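Local coordinates for protein putative oxidoreductase (PDB 3KUX) that probably catalyses an NAD(P)-dependent oxidation or reduction with a Rossmann-fold nucleotide-binding domain, on a substrate that is not known, at residues 157-162 and 204-209. Numbering follows the deposited sequence.
Sequences RYRPEI and MLRPGS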
ATOM      1  N   ARG A 157       5.351  -2.197  16.667  1.00  3.89           N
ATOM      2  CA  ARG A 157       4.196  -2.755  17.354  1.00  4.66           C
ATOM      3  C   ARG A 157       4.611  -3.572  18.556  1.00  6.52           C
ATOM      4  O   ARG A 157       5.767  -3.975  18.687  1.00  7.11           O
ATOM      5  CB  ARG A 157       3.414  -3.669  16.425  1.00  3.82           C
ATOM      6  CG  ARG A 157       2.913  -3.025  15.171  1.00  3.08           C
ATOM      7  CD  ARG A 157       2.746  -4.096  14.129  1.00 10.22           C
ATOM      8  NE  ARG A 157       1.849  -3.693  13.059  1.00 16.37           N
ATOM      9  CZ  ARG A 157       1.641  -4.422  11.970  1.00 20.12           C
ATOM     10  NH1 ARG A 157       2.280  -5.578  11.824  1.00 20.97           N
ATOM     11  NH2 ARG A 157       0.806  -3.994  11.029  1.00 14.33           N
ATOM     12  N   TYR A 158       3.647  -3.837  19.427  1.00  8.57           N
ATOM     13  CA  TYR A 158       3.871  -4.745  20.530  1.00  8.90           C
ATOM     14  C   TYR A 158       2.930  -5.929  20.448  1.00  9.31           C
ATOM     15  O   TYR A 158       1.801  -5.867  20.933  1.00  8.33           O
ATOM     16  CB  TYR A 158       3.689  -4.036  21.871  1.00  8.61           C
ATOM     17  CG  TYR A 158       4.104  -4.893  23.045  1.00 10.96           C
ATOM     18  CD1 TYR A 158       5.443  -5.207  23.258  1.00  9.09           C
ATOM     19  CD2 TYR A 158       3.163  -5.397  23.932  1.00 10.30           C
ATOM     20  CE1 TYR A 158       5.831  -5.993  24.320  1.00 10.23           C
ATOM     21  CE2 TYR A 158       3.544  -6.186  25.000  1.00 11.36           C
ATOM     22  CZ  TYR A 158       4.881  -6.482  25.189  1.00 12.16           C
ATOM     23  OH  TYR A 158       5.270  -7.269  26.249  1.00 15.11           O
ATOM     24  N   ARG A 159       3.393  -7.003  19.821  1.00 11.95           N
ATOM     25  CA  ARG A 159       2.719  -8.290  19.935  1.00 17.09           C
ATOM     26  C   ARG A 159       3.721  -9.387  20.263  1.00 19.21           C
ATOM     27  O   ARG A 159       4.277 -10.017  19.366  1.00 18.30           O
ATOM     28  CB  ARG A 159       1.911  -8.627  18.678  1.00 16.48           C
ATOM     29  CG  ARG A 159       2.657  -8.477  17.373  1.00 21.93           C
ATOM     30  CD  ARG A 159       1.687  -8.085  16.279  1.00 28.48           C
ATOM     31  NE  ARG A 159       1.023  -6.831  16.619  1.00 36.90           N
ATOM     32  CZ  ARG A 159      -0.156  -6.450  16.139  1.00 40.81           C
ATOM     33  NH1 ARG A 159      -0.812  -7.234  15.293  1.00 41.23           N
ATOM     34  NH2 ARG A 159      -0.680  -5.287  16.511  1.00 39.47           N
ATOM     35  N   PRO A 160       3.954  -9.613  21.566  1.00 23.06           N
ATOM     36  CA  PRO A 160       4.905 -10.600  22.058  1.00 27.09           C
ATOM     37  C   PRO A 160       4.382 -12.019  21.864  1.00 32.16           C
ATOM     38  O   PRO A 160       5.167 -12.969  21.825  1.00 32.41           O
ATOM     39  CB  PRO A 160       4.989 -10.276  23.546  1.00 25.39           C
ATOM     40  CG  PRO A 160       3.645  -9.755  23.872  1.00 25.08           C
ATOM     41  CD  PRO A 160       3.221  -8.963  22.665  1.00 22.90           C
ATOM     42  N   GLU A 161       3.065 -12.150  21.741  1.00 38.16           N
ATOM     43  CA  GLU A 161       2.433 -13.450  21.554  1.00 44.43           C
ATOM     44  C   GLU A 161       2.488 -13.883  20.092  1.00 47.71           C
ATOM     45  O   GLU A 161       2.036 -13.164  19.200  1.00 47.59           O
ATOM     46  CB  GLU A 161       0.983 -13.425  22.054  1.00 45.48           C
ATOM     47  CG  GLU A 161       0.009 -12.648  21.162  1.00 52.04           C
ATOM     48  CD  GLU A 161       0.123 -11.137  21.317  1.00 56.47           C
ATOM     49  OE1 GLU A 161       0.039 -10.641  22.463  1.00 57.19           O
ATOM     50  OE2 GLU A 161       0.281 -10.444  20.288  1.00 55.60           O
ATOM     51  N   ILE A 162       3.014 -15.077  19.838  1.00 53.47           N
ATOM     52  CA  ILE A 162       3.191 -15.586  18.484  1.00 59.20           C
ATOM     53  C   ILE A 162       1.968 -16.238  17.897  1.00 62.92           C
ATOM     54  O   ILE A 162       1.879 -17.465  17.868  1.00 63.56           O
ATOM     55  CB  ILE A 162       4.291 -16.655  18.456  1.00 59.29           C
ATOM     56  CG1 ILE A 162       5.390 -16.332  19.471  1.00 60.80           C
ATOM     57  CG2 ILE A 162       4.842 -16.809  17.067  1.00 58.86           C
ATOM     58  CD1 ILE A 162       6.140 -17.557  19.963  1.00 62.46           C
HETATM   59  N   MSE A 204      15.085 -11.496  13.936  1.00 13.13           N
HETATM   60  CA  MSE A 204      14.066 -12.202  14.694  1.00 14.42           C
HETATM   61  C   MSE A 204      14.356 -12.016  16.173  1.00 13.74           C
HETATM   62  O   MSE A 204      15.167 -12.736  16.758  1.00 12.27           O
HETATM   63  CB  MSE A 204      14.041 -13.679  14.332  1.00 16.21           C
HETATM   64  CG  MSE A 204      13.314 -13.952  13.035  1.00 28.68           C
HETATM   65 SE   MSE A 204      13.079 -15.854  12.718  1.00 54.70          SE
HETATM   66  CE  MSE A 204      12.792 -16.431  14.562  1.00 44.96           C
ATOM     67  N   LEU A 205      13.692 -11.030  16.765  1.00 13.78           N
ATOM     68  CA  LEU A 205      13.971 -10.622  18.134  1.00 12.66           C
ATOM     69  C   LEU A 205      12.993 -11.230  19.125  1.00 12.93           C
ATOM     70  O   LEU A 205      13.285 -11.309  20.320  1.00 13.73           O
ATOM     71  CB  LEU A 205      13.944  -9.099  18.245  1.00 11.38           C
ATOM     72  CG  LEU A 205      15.249  -8.370  17.924  1.00  8.74           C
ATOM     73  CD1 LEU A 205      16.117  -9.189  16.988  1.00  2.00           C
ATOM     74  CD2 LEU A 205      14.956  -6.982  17.359  1.00  4.73           C
ATOM     75  N   ARG A 206      11.835 -11.657  18.628  1.00 12.54           N
ATOM     76  CA  ARG A 206      10.831 -12.286  19.478  1.00 13.42           C
ATOM     77  C   ARG A 206      11.039 -13.791  19.595  1.00 15.89           C
ATOM     78  O   ARG A 206      11.009 -14.500  18.591  1.00 16.83           O
ATOM     79  CB  ARG A 206       9.431 -12.006  18.946  1.00 10.64           C
ATOM     80  CG  ARG A 206       8.338 -12.686  19.744  1.00 11.94           C
ATOM     81  CD  ARG A 206       6.986 -12.420  19.137  1.00  9.77           C
ATOM     82  NE  ARG A 206       7.003 -12.708  17.709  1.00 15.51           N
ATOM     83  CZ  ARG A 206       6.037 -12.369  16.864  1.00 15.95           C
ATOM     84  NH1 ARG A 206       4.965 -11.726  17.301  1.00 17.12           N
ATOM     85  NH2 ARG A 206       6.148 -12.669  15.579  1.00 16.93           N
ATOM     86  N   PRO A 207      11.254 -14.285  20.826  1.00 19.05           N
ATOM     87  CA  PRO A 207      11.329 -15.731  21.048  1.00 20.66           C
ATOM     88  C   PRO A 207      10.045 -16.388  20.563  1.00 22.27           C
ATOM     89  O   PRO A 207       8.955 -15.981  20.972  1.00 23.24           O
ATOM     90  CB  PRO A 207      11.434 -15.852  22.571  1.00 19.26           C
ATOM     91  CG  PRO A 207      12.013 -14.550  23.015  1.00 20.74           C
ATOM     92  CD  PRO A 207      11.449 -13.522  22.072  1.00 19.12           C
ATOM     93  N   GLY A 208      10.167 -17.377  19.685  1.00 23.48           N
ATOM     94  CA  GLY A 208       8.993 -18.055  19.150  1.00 24.33           C
ATOM     95  C   GLY A 208       8.598 -17.597  17.758  1.00 26.62           C
ATOM     96  O   GLY A 208       7.776 -18.236  17.101  1.00 27.79           O
ATOM     97  N   SER A 209       9.174 -16.483  17.303  1.00 27.03           N
ATOM     98  CA  SER A 209       8.940 -16.015  15.939  1.00 26.30           C
ATOM     99  C   SER A 209       9.374 -17.082  14.938  1.00 26.71           C
ATOM    100  O   SER A 209      10.361 -17.789  15.160  1.00 26.34           O
ATOM    101  CB  SER A 209       9.692 -14.710  15.668  1.00 26.25           C
ATOM    102  OG  SER A 209       9.013 -13.594  16.217  1.00 26.56           O
TER
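R206 reaches from one loop to the backbone of another, a worked example of how a single arginine can tie together two segments that have no regular secondary structure. CB leaves the main chain toward 157-162, and CG, anti to the backbone N (chi1 177°), carries the chain straight outward until it bends at chi3. CG and then CD pass P160 O, CD at 3.3 Å, so the aliphatic part runs alongside the carbonyls of the other loop. Beyond the bend the guanidinium divides its N-H groups between the two segments. NE turns back to its own loop and donates to S209 OG at 2.7 Å, with the hydroxyl nearly in the guanidinium plane; NH2 adds a weak bond to that same oxygen. On the other branch, NH1 gives a hydrogen bond of 2.8 Å to R159 O. The nitrogen lies nearly on the line of the C=O bond (167°), but the bond is bent at the hydrogen (138°) and the oxygen sits somewhat out of the guanidinium plane. Gripped at NE and NH1, the flat group has its rotation fixed, and CA of I162 lies over one of its faces. CB of I162 points toward the type II beta turn R206-S209; the side chain lies beside G208 but is poorly ordered, and its detailed fit is doubtful. D213 accepts from the backbone N-H groups of L205 and R206 and also bonds S209 OG, a second-shell residue positioning the hydroxyl that grips the arginine. At the surface of the C-terminal alpha/beta domain, the contact joins the loop between strand 148-156 and helix 176-192 to the connection between strands 197-203 and 214-221, all three strands belonging to one mixed sheet.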